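Local coordinates for acetyl-CoA hydrolase/transferase family protein (Porphyromonas gingivalis, PDB 2NVV) that probably hydrolyses acetyl-CoA or exchanges CoA between acetate and another acyl group, as a zinc-binding member of the acetyl-CoA hydrolase/transferase family, at residues Phe26-Asn31 / Gly60-Ala65; Lys78-Tyr83 / Thr98-Leu103; Pro82-Lys87 / Met372-Gly377. All blocks are in the same frame, centred on the assembly; numbering follows the deposited sequence.

Interaction 1 (Phe26-Asn31 / Gly60-Ala65); sequences FTPAGN and GASTGA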
ATOM      1  N   PHE A  26      19.512  -9.080   8.835  1.00  7.27           N
ATOM      2  CA  PHE A  26      18.371  -8.183   8.970  1.00  7.45           C
ATOM      3  C   PHE A  26      18.554  -7.608  10.368  1.00  6.39           C
ATOM      4  O   PHE A  26      18.421  -8.329  11.351  1.00  6.39           O
ATOM      5  CB  PHE A  26      17.072  -8.970   8.881  1.00  6.62           C
ATOM      6  CG  PHE A  26      15.861  -8.112   8.680  1.00  6.39           C
ATOM      7  CD1 PHE A  26      15.622  -7.508   7.454  1.00  6.39           C
ATOM      8  CD2 PHE A  26      14.955  -7.927   9.714  1.00  6.39           C
ATOM      9  CE1 PHE A  26      14.485  -6.730   7.258  1.00  6.92           C
ATOM     10  CE2 PHE A  26      13.819  -7.157   9.542  1.00  6.66           C
ATOM     11  CZ  PHE A  26      13.574  -6.553   8.314  1.00  7.42           C
ATOM     12  N   THR A  27      18.845  -6.312  10.433  1.00  6.39           N
ATOM     13  CA  THR A  27      19.156  -5.606  11.671  1.00  6.39           C
ATOM     14  C   THR A  27      20.568  -6.127  11.899  1.00  6.71           C
ATOM     15  O   THR A  27      20.994  -7.046  11.207  1.00  7.95           O
ATOM     16  CB  THR A  27      18.271  -6.011  12.891  1.00  6.96           C
ATOM     17  OG1 THR A  27      18.761  -7.226  13.469  1.00  7.85           O
ATOM     18  CG2 THR A  27      16.820  -6.179  12.483  1.00  7.30           C
ATOM     19  N   PRO A  28      21.318  -5.558  12.857  1.00  7.25           N
ATOM     20  CA  PRO A  28      22.679  -6.055  13.085  1.00  6.39           C
ATOM     21  C   PRO A  28      22.775  -7.577  12.978  1.00  6.39           C
ATOM     22  O   PRO A  28      23.751  -8.107  12.447  1.00  7.61           O
ATOM     23  CB  PRO A  28      22.990  -5.554  14.486  1.00  6.39           C
ATOM     24  CG  PRO A  28      22.321  -4.244  14.500  1.00  6.96           C
ATOM     25  CD  PRO A  28      20.965  -4.539  13.860  1.00  6.73           C
ATOM     26  N   ALA A  29      21.758  -8.272  13.474  1.00  6.39           N
ATOM     27  CA  ALA A  29      21.723  -9.736  13.435  1.00  6.39           C
ATOM     28  C   ALA A  29      21.908 -10.309  12.018  1.00  6.76           C
ATOM     29  O   ALA A  29      21.192  -9.923  11.084  1.00  6.56           O
ATOM     30  CB  ALA A  29      20.404 -10.240  14.037  1.00  6.39           C
ATOM     31  N   GLY A  30      22.869 -11.225  11.870  1.00  6.74           N
ATOM     32  CA  GLY A  30      23.132 -11.853  10.581  1.00  6.39           C
ATOM     33  C   GLY A  30      24.004 -11.063   9.620  1.00  6.39           C
ATOM     34  O   GLY A  30      24.203 -11.476   8.486  1.00  6.39           O
ATOM     35  N   ASN A  31      24.528  -9.933  10.084  1.00  7.16           N
ATOM     36  CA  ASN A  31      25.372  -9.059   9.277  1.00  6.39           C
ATOM     37  C   ASN A  31      26.861  -9.261   9.499  1.00  6.48           C
ATOM     38  O   ASN A  31      27.292  -9.612  10.595  1.00  6.39           O
ATOM     39  CB  ASN A  31      25.049  -7.598   9.587  1.00  6.39           C
ATOM     40  CG  ASN A  31      23.933  -7.051   8.738  1.00  6.93           C
ATOM     41  OD1 ASN A  31      24.147  -6.620   7.608  1.00  7.10           O
ATOM     42  ND2 ASN A  31      22.730  -7.075   9.273  1.00  8.28           N
ATOM     43  N   GLY A  60      19.407  -5.848   4.089  1.00  6.39           N
ATOM     44  CA  GLY A  60      18.069  -6.324   4.391  1.00  6.39           C
ATOM     45  C   GLY A  60      17.352  -5.168   5.045  1.00  6.39           C
ATOM     46  O   GLY A  60      16.347  -4.669   4.536  1.00  6.39           O
ATOM     47  N   ALA A  61      17.910  -4.737   6.174  1.00  6.39           N
ATOM     48  CA  ALA A  61      17.392  -3.608   6.933  1.00  6.42           C
ATOM     49  C   ALA A  61      18.601  -2.907   7.565  1.00  6.39           C
ATOM     50  O   ALA A  61      19.592  -2.636   6.875  1.00  6.39           O
ATOM     51  CB  ALA A  61      16.426  -4.089   7.996  1.00  6.39           C
ATOM     52  N   SER A  62      18.519  -2.628   8.866  1.00  6.39           N
ATOM     53  CA  SER A  62      19.597  -1.971   9.590  1.00  6.39           C
ATOM     54  C   SER A  62      20.786  -2.907   9.781  1.00  6.93           C
ATOM     55  O   SER A  62      20.668  -4.132   9.699  1.00  8.31           O
ATOM     56  CB  SER A  62      19.103  -1.473  10.949  1.00  6.69           C
ATOM     57  OG  SER A  62      18.556  -2.534  11.705  1.00  8.53           O
ATOM     58  N   THR A  63      21.945  -2.310  10.027  1.00  7.67           N
ATOM     59  CA  THR A  63      23.176  -3.055  10.219  1.00  8.00           C
ATOM     60  C   THR A  63      23.863  -2.480  11.458  1.00  8.47           C
ATOM     61  O   THR A  63      23.471  -1.422  11.960  1.00  8.63           O
ATOM     62  CB  THR A  63      24.075  -2.894   8.976  1.00  6.39           C
ATOM     63  OG1 THR A  63      24.606  -1.567   8.924  1.00  6.39           O
ATOM     64  CG2 THR A  63      23.261  -3.109   7.726  1.00  6.39           C
ATOM     65  N   GLY A  64      24.882  -3.156  11.969  1.00  9.00           N
ATOM     66  CA  GLY A  64      25.548  -2.619  13.153  1.00  9.58           C
ATOM     67  C   GLY A  64      26.278  -1.306  12.902  1.00 10.31           C
ATOM     68  O   GLY A  64      26.192  -0.719  11.813  1.00 10.89           O
ATOM     69  N   ALA A  65      26.993  -0.829  13.912  1.00  9.05           N
ATOM     70  CA  ALA A  65      27.766   0.397  13.766  1.00  9.02           C
ATOM     71  C   ALA A  65      29.052   0.019  13.023  1.00  8.84           C
ATOM     72  O   ALA A  65      29.784   0.878  12.533  1.00 10.60           O
ATOM     73  CB  ALA A  65      28.091   0.971  15.141  1.00  7.35           C
TER
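The methyl of A61 sits over one face of the F26 ring, 3.7 Å from A61 CB to the ring centroid, in an apolar CH-pi contact displaced toward the rim. F26 reaches it because CG lies anti to the backbone N (chi1 -166°), carrying the ring back over the other loop although its CB starts away from it. Looser van der Waals contacts follow. P28 CG lies against the backbone, 3.8 Å from T63 C, and N31 crosses T63 at about a right angle, N31 OD1 standing 3.6 Å from T63 CG2. Both loops leave neighbouring strands of the parallel sheet, 20-23 and 55-58, and lead into helices 35-47 and 65-73, a Rossmann-like arrangement. This end of the sheet, where the strands pass into loops, faces the predicted active site: the side chains of F26 and E284, the predicted thioester-forming residue, are about 4 Å apart at their nearest atoms. Polar groups of 26-31 shape that loop from within. T27 OG1 accepts A29 N at 3.2 Å, an ST turn, and also bonds S308. N31 N returns to P28 O at 3.1 Å, closing a type II turn whose third position, with positive phi, suits G30. Those of 60-65 look outward, T63 OG1 being hydrogen-bonded to D68.

Interaction 2 (Lys78-Tyr83 / Thr98-Leu103); sequences KFRTPY and TSYFDL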
ATOM      1  N   LYS A  78      28.115   5.492  -1.673  1.00  7.64           N
ATOM      2  CA  LYS A  78      27.635   6.186  -2.868  1.00  7.16           C
ATOM      3  C   LYS A  78      26.108   6.213  -2.844  1.00  6.39           C
ATOM      4  O   LYS A  78      25.488   7.205  -3.228  1.00  6.39           O
ATOM      5  CB  LYS A  78      28.158   5.530  -4.158  1.00  8.13           C
ATOM      6  CG  LYS A  78      27.415   4.301  -4.634  1.00 10.71           C
ATOM      7  CD  LYS A  78      27.851   3.911  -6.063  1.00 11.36           C
ATOM      8  CE  LYS A  78      27.653   5.071  -7.034  1.00 12.61           C
ATOM      9  NZ  LYS A  78      27.918   4.695  -8.462  1.00 13.10           N
ATOM     10  N   PHE A  79      25.502   5.120  -2.396  1.00  6.39           N
ATOM     11  CA  PHE A  79      24.053   5.058  -2.268  1.00  6.39           C
ATOM     12  C   PHE A  79      23.701   3.939  -1.301  1.00  6.62           C
ATOM     13  O   PHE A  79      24.434   2.960  -1.182  1.00  6.39           O
ATOM     14  CB  PHE A  79      23.365   4.880  -3.637  1.00  6.39           C
ATOM     15  CG  PHE A  79      23.365   3.467  -4.165  1.00  6.39           C
ATOM     16  CD1 PHE A  79      22.589   2.480  -3.557  1.00  6.73           C
ATOM     17  CD2 PHE A  79      24.117   3.134  -5.296  1.00  6.39           C
ATOM     18  CE1 PHE A  79      22.551   1.180  -4.059  1.00  6.81           C
ATOM     19  CE2 PHE A  79      24.093   1.837  -5.814  1.00  6.39           C
ATOM     20  CZ  PHE A  79      23.300   0.852  -5.187  1.00  6.53           C
ATOM     21  N   ARG A  80      22.571   4.097  -0.613  1.00  7.60           N
ATOM     22  CA  ARG A  80      22.128   3.134   0.391  1.00  6.39           C
ATOM     23  C   ARG A  80      20.635   2.784   0.324  1.00  6.39           C
ATOM     24  O   ARG A  80      19.788   3.653   0.093  1.00  6.39           O
ATOM     25  CB  ARG A  80      22.454   3.698   1.778  1.00  6.39           C
ATOM     26  CG  ARG A  80      22.030   2.835   2.944  1.00  6.39           C
ATOM     27  CD  ARG A  80      23.006   1.703   3.175  1.00  6.39           C
ATOM     28  NE  ARG A  80      22.694   1.002   4.417  1.00  6.39           N
ATOM     29  CZ  ARG A  80      21.607   0.267   4.611  1.00  6.39           C
ATOM     30  NH1 ARG A  80      21.398  -0.322   5.784  1.00  6.39           N
ATOM     31  NH2 ARG A  80      20.739   0.109   3.629  1.00  6.39           N
ATOM     32  N   THR A  81      20.333   1.504   0.540  1.00  6.39           N
ATOM     33  CA  THR A  81      18.961   0.985   0.541  1.00  6.39           C
ATOM     34  C   THR A  81      18.933  -0.309   1.350  1.00  6.93           C
ATOM     35  O   THR A  81      19.932  -1.024   1.426  1.00  6.39           O
ATOM     36  CB  THR A  81      18.449   0.626  -0.862  1.00  6.65           C
ATOM     37  OG1 THR A  81      19.333   1.151  -1.853  1.00 10.06           O
ATOM     38  CG2 THR A  81      17.066   1.194  -1.077  1.00  6.39           C
ATOM     39  N   PRO A  82      17.770  -0.662   1.914  1.00  6.91           N
ATOM     40  CA  PRO A  82      16.512   0.072   1.830  1.00  6.39           C
ATOM     41  C   PRO A  82      16.091   0.701   3.163  1.00  6.39           C
ATOM     42  O   PRO A  82      15.167   1.520   3.211  1.00  6.39           O
ATOM     43  CB  PRO A  82      15.552  -1.008   1.372  1.00  6.39           C
ATOM     44  CG  PRO A  82      15.996  -2.179   2.215  1.00  6.39           C
ATOM     45  CD  PRO A  82      17.520  -2.072   2.271  1.00  6.39           C
ATOM     46  N   TYR A  83      16.783   0.322   4.235  1.00  6.39           N
ATOM     47  CA  TYR A  83      16.491   0.813   5.572  1.00  6.39           C
ATOM     48  C   TYR A  83      17.799   0.921   6.346  1.00  6.39           C
ATOM     49  O   TYR A  83      18.682   0.071   6.199  1.00  6.59           O
ATOM     50  CB  TYR A  83      15.564  -0.179   6.285  1.00  6.39           C
ATOM     51  CG  TYR A  83      15.119   0.212   7.680  1.00  6.39           C
ATOM     52  CD1 TYR A  83      13.903   0.865   7.891  1.00  6.61           C
ATOM     53  CD2 TYR A  83      15.895  -0.096   8.796  1.00  6.39           C
ATOM     54  CE1 TYR A  83      13.470   1.195   9.180  1.00  6.39           C
ATOM     55  CE2 TYR A  83      15.477   0.231  10.078  1.00  6.39           C
ATOM     56  CZ  TYR A  83      14.267   0.871  10.267  1.00  6.39           C
ATOM     57  OH  TYR A  83      13.838   1.176  11.544  1.00  6.39           O
ATOM     58  N   THR A  98      25.106  11.877   0.847  1.00  6.84           N
ATOM     59  CA  THR A  98      24.964  10.595   0.152  1.00  7.46           C
ATOM     60  C   THR A  98      23.521  10.378  -0.270  1.00  7.06           C
ATOM     61  O   THR A  98      22.616  11.077   0.205  1.00  9.47           O
ATOM     62  CB  THR A  98      25.388   9.401   1.028  1.00  6.94           C
ATOM     63  OG1 THR A  98      25.359   8.205   0.245  1.00  6.39           O
ATOM     64  CG2 THR A  98      24.441   9.226   2.201  1.00  7.36           C
ATOM     65  N   SER A  99      23.309   9.416  -1.169  1.00  7.15           N
ATOM     66  CA  SER A  99      21.967   9.095  -1.656  1.00  6.80           C
ATOM     67  C   SER A  99      21.351   7.922  -0.917  1.00  6.61           C
ATOM     68  O   SER A  99      21.895   6.815  -0.907  1.00  6.39           O
ATOM     69  CB  SER A  99      21.982   8.759  -3.147  1.00  7.59           C
ATOM     70  OG  SER A  99      22.377   9.879  -3.919  1.00 13.12           O
ATOM     71  N   TYR A 100      20.195   8.175  -0.319  1.00  7.68           N
ATOM     72  CA  TYR A 100      19.471   7.157   0.415  1.00  6.70           C
ATOM     73  C   TYR A 100      18.011   7.128  -0.028  1.00  6.39           C
ATOM     74  O   TYR A 100      17.372   8.166  -0.204  1.00  6.39           O
ATOM     75  CB  TYR A 100      19.534   7.454   1.918  1.00  6.39           C
ATOM     76  CG  TYR A 100      18.659   6.563   2.773  1.00  6.39           C
ATOM     77  CD1 TYR A 100      18.964   5.207   2.945  1.00  6.39           C
ATOM     78  CD2 TYR A 100      17.533   7.074   3.420  1.00  6.39           C
ATOM     79  CE1 TYR A 100      18.169   4.387   3.743  1.00  6.39           C
ATOM     80  CE2 TYR A 100      16.731   6.259   4.221  1.00  6.39           C
ATOM     81  CZ  TYR A 100      17.058   4.918   4.378  1.00  6.62           C
ATOM     82  OH  TYR A 100      16.297   4.116   5.197  1.00  6.57           O
ATOM     83  N   PHE A 101      17.482   5.931  -0.219  1.00  6.39           N
ATOM     84  CA  PHE A 101      16.081   5.805  -0.565  1.00  6.39           C
ATOM     85  C   PHE A 101      15.515   4.588   0.154  1.00  6.82           C
ATOM     86  O   PHE A 101      15.942   3.475  -0.081  1.00  6.39           O
ATOM     87  CB  PHE A 101      15.880   5.727  -2.091  1.00  7.46           C
ATOM     88  CG  PHE A 101      16.832   4.799  -2.811  1.00  6.94           C
ATOM     89  CD1 PHE A 101      18.164   5.153  -3.000  1.00  6.39           C
ATOM     90  CD2 PHE A 101      16.391   3.570  -3.297  1.00  6.39           C
ATOM     91  CE1 PHE A 101      19.043   4.302  -3.658  1.00  6.39           C
ATOM     92  CE2 PHE A 101      17.264   2.709  -3.957  1.00  6.39           C
ATOM     93  CZ  PHE A 101      18.596   3.077  -4.137  1.00  6.39           C
ATOM     94  N   ASP A 102      14.582   4.825   1.076  1.00  6.76           N
ATOM     95  CA  ASP A 102      13.964   3.743   1.828  1.00  6.39           C
ATOM     96  C   ASP A 102      12.821   3.123   1.029  1.00  6.39           C
ATOM     97  O   ASP A 102      11.989   3.828   0.435  1.00  6.39           O
ATOM     98  CB  ASP A 102      13.466   4.230   3.202  1.00  7.01           C
ATOM     99  CG  ASP A 102      12.641   5.523   3.125  1.00  6.80           C
ATOM    100  OD1 ASP A 102      11.778   5.736   4.016  1.00  6.41           O
ATOM    101  OD2 ASP A 102      12.856   6.330   2.192  1.00  6.81           O
ATOM    102  N   LEU A 103      12.781   1.791   1.025  1.00  6.40           N
ATOM    103  CA  LEU A 103      11.774   1.060   0.265  1.00  6.39           C
ATOM    104  C   LEU A 103      10.962   0.147   1.148  1.00  6.39           C
ATOM    105  O   LEU A 103      11.317  -0.082   2.294  1.00  6.48           O
ATOM    106  CB  LEU A 103      12.467   0.207  -0.801  1.00  6.68           C
ATOM    107  CG  LEU A 103      13.492   0.874  -1.709  1.00  6.39           C
ATOM    108  CD1 LEU A 103      14.315  -0.195  -2.403  1.00  6.39           C
ATOM    109  CD2 LEU A 103      12.783   1.771  -2.706  1.00  6.39           C
TER
HETATM  110  O   HOH W   1      12.621   0.809   4.391  1.00 16.99           O
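R80 N donates to S99 O at 2.8 Å, and R80 O in turn receives F101 N at 3.3 Å, almost straight at 165°. One residue thus bonds to both neighbours of Y100, the parallel bridge expected where strands 77-81 and 99-100 of a beta-alpha-beta unit meet, with helix 87-94 between them in the chain. The short, weakly bonded strand 99-100 is outermost within this chain. R80 and Y100 share the face covered by that helix. Both have CG anti to the backbone N (chi1 172° for Y100), which sends them out side by side, R80 CG 3.9 Å from Y100 CD1, with the guanidinium and ring planes 81° apart. The arginine's aliphatic part packs while its NE makes a salt bridge to D68. F79 lies on the face of S99, and its CD1 meets F101 CE1 obliquely at 4.0 Å. T81 lies over one face of the F101 ring, its CB 4.3 Å from the centroid. The hydroxyl of S99 suits the subunit interface, where OG is hydrogen-bonded to E438 of the second subunit. D102 OD1 takes I376 N, and D102 O takes ND1 of H417, a zinc ligand, of the second subunit. Beyond the strands, a cis peptide precedes P82, whose CB packs on L103 CB at 4.0 Å. There a water donates to L103 O at 2.6 Å.

Interaction 3 (Pro82-Lys87 / Met372-Gly377); sequences PYQSNK and MMNGIG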
ATOM      1  N   PRO A  82      17.770  -0.662   1.914  1.00  6.91           N
ATOM      2  CA  PRO A  82      16.512   0.072   1.830  1.00  6.39           C
ATOM      3  C   PRO A  82      16.091   0.701   3.163  1.00  6.39           C
ATOM      4  O   PRO A  82      15.167   1.520   3.211  1.00  6.39           O
ATOM      5  CB  PRO A  82      15.552  -1.008   1.372  1.00  6.39           C
ATOM      6  CG  PRO A  82      15.996  -2.179   2.215  1.00  6.39           C
ATOM      7  CD  PRO A  82      17.520  -2.072   2.271  1.00  6.39           C
ATOM      8  N   TYR A  83      16.783   0.322   4.235  1.00  6.39           N
ATOM      9  CA  TYR A  83      16.491   0.813   5.572  1.00  6.39           C
ATOM     10  C   TYR A  83      17.799   0.921   6.346  1.00  6.39           C
ATOM     11  O   TYR A  83      18.682   0.071   6.199  1.00  6.59           O
ATOM     12  CB  TYR A  83      15.564  -0.179   6.285  1.00  6.39           C
ATOM     13  CG  TYR A  83      15.119   0.212   7.680  1.00  6.39           C
ATOM     14  CD1 TYR A  83      13.903   0.865   7.891  1.00  6.61           C
ATOM     15  CD2 TYR A  83      15.895  -0.096   8.796  1.00  6.39           C
ATOM     16  CE1 TYR A  83      13.470   1.195   9.180  1.00  6.39           C
ATOM     17  CE2 TYR A  83      15.477   0.231  10.078  1.00  6.39           C
ATOM     18  CZ  TYR A  83      14.267   0.871  10.267  1.00  6.39           C
ATOM     19  OH  TYR A  83      13.838   1.176  11.544  1.00  6.39           O
ATOM     20  N   GLN A  84      17.934   1.971   7.156  1.00  6.39           N
ATOM     21  CA  GLN A  84      19.124   2.142   7.979  1.00  6.39           C
ATOM     22  C   GLN A  84      18.708   2.616   9.358  1.00  7.07           C
ATOM     23  O   GLN A  84      17.573   3.047   9.567  1.00  6.39           O
ATOM     24  CB  GLN A  84      20.129   3.131   7.354  1.00  6.39           C
ATOM     25  CG  GLN A  84      19.652   4.566   7.133  1.00  6.39           C
ATOM     26  CD  GLN A  84      19.505   5.360   8.418  1.00  6.79           C
ATOM     27  OE1 GLN A  84      20.387   5.328   9.297  1.00  6.39           O
ATOM     28  NE2 GLN A  84      18.396   6.097   8.531  1.00  6.40           N
ATOM     29  N   SER A  85      19.634   2.521  10.303  1.00  7.77           N
ATOM     30  CA  SER A  85      19.371   2.917  11.669  1.00  8.81           C
ATOM     31  C   SER A  85      20.662   3.234  12.442  1.00  9.62           C
ATOM     32  O   SER A  85      20.814   2.857  13.597  1.00 11.54           O
ATOM     33  CB  SER A  85      18.588   1.800  12.354  1.00  7.51           C
ATOM     34  OG  SER A  85      18.414   2.096  13.720  1.00  9.85           O
ATOM     35  N   ASN A  86      21.588   3.931  11.792  1.00  8.81           N
ATOM     36  CA  ASN A  86      22.863   4.313  12.398  1.00  8.51           C
ATOM     37  C   ASN A  86      23.021   5.835  12.379  1.00  9.21           C
ATOM     38  O   ASN A  86      22.806   6.470  11.351  1.00  8.15           O
ATOM     39  CB  ASN A  86      24.014   3.646  11.637  1.00  8.27           C
ATOM     40  CG  ASN A  86      25.372   4.209  12.015  1.00  8.24           C
ATOM     41  OD1 ASN A  86      25.852   5.162  11.397  1.00  9.40           O
ATOM     42  ND2 ASN A  86      25.996   3.630  13.038  1.00  7.76           N
ATOM     43  N   LYS A  87      23.406   6.408  13.518  1.00 10.69           N
ATOM     44  CA  LYS A  87      23.564   7.858  13.664  1.00 11.47           C
ATOM     45  C   LYS A  87      24.525   8.518  12.687  1.00 10.22           C
ATOM     46  O   LYS A  87      24.260   9.605  12.187  1.00  9.10           O
ATOM     47  CB  LYS A  87      23.986   8.191  15.098  1.00 13.85           C
ATOM     48  CG  LYS A  87      25.390   7.730  15.486  1.00 16.38           C
ATOM     49  CD  LYS A  87      25.497   7.491  16.995  1.00 18.40           C
ATOM     50  CE  LYS A  87      24.980   8.674  17.796  1.00 19.68           C
ATOM     51  NZ  LYS A  87      24.759   8.336  19.231  1.00 19.41           N
HETATM   52  N   MSE A 372      15.311  12.694   7.972  1.00 13.78           N
HETATM   53  CA  MSE A 372      15.101  11.258   7.940  1.00 15.91           C
HETATM   54  C   MSE A 372      15.387  10.651   9.296  1.00 16.18           C
HETATM   55  O   MSE A 372      16.263  11.096  10.040  1.00 15.45           O
HETATM   56  CB  MSE A 372      15.990  10.581   6.888  1.00 16.37           C
HETATM   57  CG  MSE A 372      15.966   9.042   6.925  1.00 19.43           C
HETATM   58 SE   MSE A 372      14.197   8.193   6.754  1.00 24.88          SE
HETATM   59  CE  MSE A 372      13.856   8.494   4.897  1.00 22.43           C
HETATM   60  N   MSE A 373      14.631   9.612   9.593  1.00 17.96           N
HETATM   61  CA  MSE A 373      14.734   8.888  10.835  1.00 19.15           C
HETATM   62  C   MSE A 373      15.470   7.571  10.600  1.00 16.01           C
HETATM   63  O   MSE A 373      16.672   7.471  10.815  1.00 15.61           O
HETATM   64  CB  MSE A 373      13.321   8.641  11.337  1.00 26.14           C
HETATM   65  CG  MSE A 373      13.090   9.258  12.650  1.00 36.41           C
HETATM   66 SE   MSE A 373      14.279   8.244  13.715  1.00 52.70          SE
HETATM   67  CE  MSE A 373      13.004   7.618  15.080  1.00 48.39           C
ATOM     68  N   ASN A 374      14.721   6.568  10.150  1.00 13.14           N
ATOM     69  CA  ASN A 374      15.255   5.246   9.842  1.00 10.58           C
ATOM     70  C   ASN A 374      14.843   4.868   8.418  1.00  9.58           C
ATOM     71  O   ASN A 374      15.673   4.742   7.522  1.00  8.24           O
ATOM     72  CB  ASN A 374      14.705   4.209  10.822  1.00  8.82           C
ATOM     73  CG  ASN A 374      15.324   4.313  12.201  1.00  6.39           C
ATOM     74  OD1 ASN A 374      14.867   3.673  13.143  1.00  6.39           O
ATOM     75  ND2 ASN A 374      16.375   5.109  12.324  1.00  6.71           N
ATOM     76  N   GLY A 375      13.543   4.701   8.220  1.00  8.53           N
ATOM     77  CA  GLY A 375      13.021   4.342   6.919  1.00  7.17           C
ATOM     78  C   GLY A 375      11.623   3.805   7.113  1.00  6.39           C
ATOM     79  O   GLY A 375      11.261   3.417   8.231  1.00  6.39           O
ATOM     80  N   ILE A 376      10.833   3.773   6.038  1.00  6.60           N
ATOM     81  CA  ILE A 376       9.463   3.284   6.135  1.00  7.40           C
ATOM     82  C   ILE A 376       9.467   1.837   6.617  1.00  6.47           C
ATOM     83  O   ILE A 376       8.510   1.376   7.242  1.00  6.44           O
ATOM     84  CB  ILE A 376       8.715   3.386   4.781  1.00  6.39           C
ATOM     85  CG1 ILE A 376       7.228   3.088   5.006  1.00  7.02           C
ATOM     86  CG2 ILE A 376       9.308   2.405   3.774  1.00  6.39           C
ATOM     87  CD1 ILE A 376       6.348   3.357   3.816  1.00  6.39           C
ATOM     88  N   GLY A 377      10.563   1.135   6.345  1.00  6.39           N
ATOM     89  CA  GLY A 377      10.687  -0.249   6.770  1.00  6.39           C
ATOM     90  C   GLY A 377       9.614  -1.152   6.197  1.00  6.39           C
ATOM     91  O   GLY A 377       9.282  -1.067   5.017  1.00  6.39           O
TER
HETATM   92  O   HOH W   1      12.621   0.809   4.391  1.00 16.99           O
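Two irregular loops run past each other here, with the CA atoms of Y83 and G375 5.1 Å apart and those of S85 and N374 equally close. One loop follows strand 77-81 and the other strand 371-372, so the contact joins the N-terminal Rossmann-like sheet to the C-terminal part of the chain, at a site where N374 and G378 are predicted to bind CoA. Y83 takes the largest share on its side. N374 CB comes up to the phenol end of the ring, 3.4 Å from Y83 CZ, and the N374 amide is turned 68° from the ring plane. At the ring's edge, near its plane, G375 O lies 3.3 Å from Y83 CE1. G377 CA comes in obliquely, 3.6 Å from Y83 CD1. Glycine suits position 375 because the ring occupies the place of a beta carbon; at G377 the fit would only be tight, and its positive phi is a further reason. The polar work falls to Q84, a long amide that can donate and accept at once. Its NE2 gives a hydrogen to M373 O at 3.2 Å, with that oxygen nearly in the amide plane of Q84 but the donor standing above the carbonyl plane, and a weak second bond goes to N374 O. R90 also donates to M373 O, so the carbonyl is held from more than one residue. N86 caps the following helix through OD1 to L89 N. A bend at chi2 (72°), with CG set between N and C (chi1 61°), folds the Q84 side chain back, and Q84 OE1 accepts N86 N at 3.1 Å.

How the interactions relate
Interactions 1 and 3 involve loops at the end of the N-terminal parallel sheet, whereas interaction 2 lies largely on strands 77-81 and 99-100 themselves. Interaction 1 is mainly buried and relies on van der Waals packing, its side-chain bonds being made mostly inside loop 26-31. Interaction 2 is partly buried and is a true strand pairing, with backbone bonds. Interaction 3, also partly buried, grows from the same chain stretch, sharing P82 and Y83, but joins distant parts of the sequence through a glutamine amide and a tyrosine ring. Both 2 and 3 touch the second subunit. Y100 OH bonds weakly to N374 O, and R80 NH1 reaches A61 O, so the contacts form one connected region.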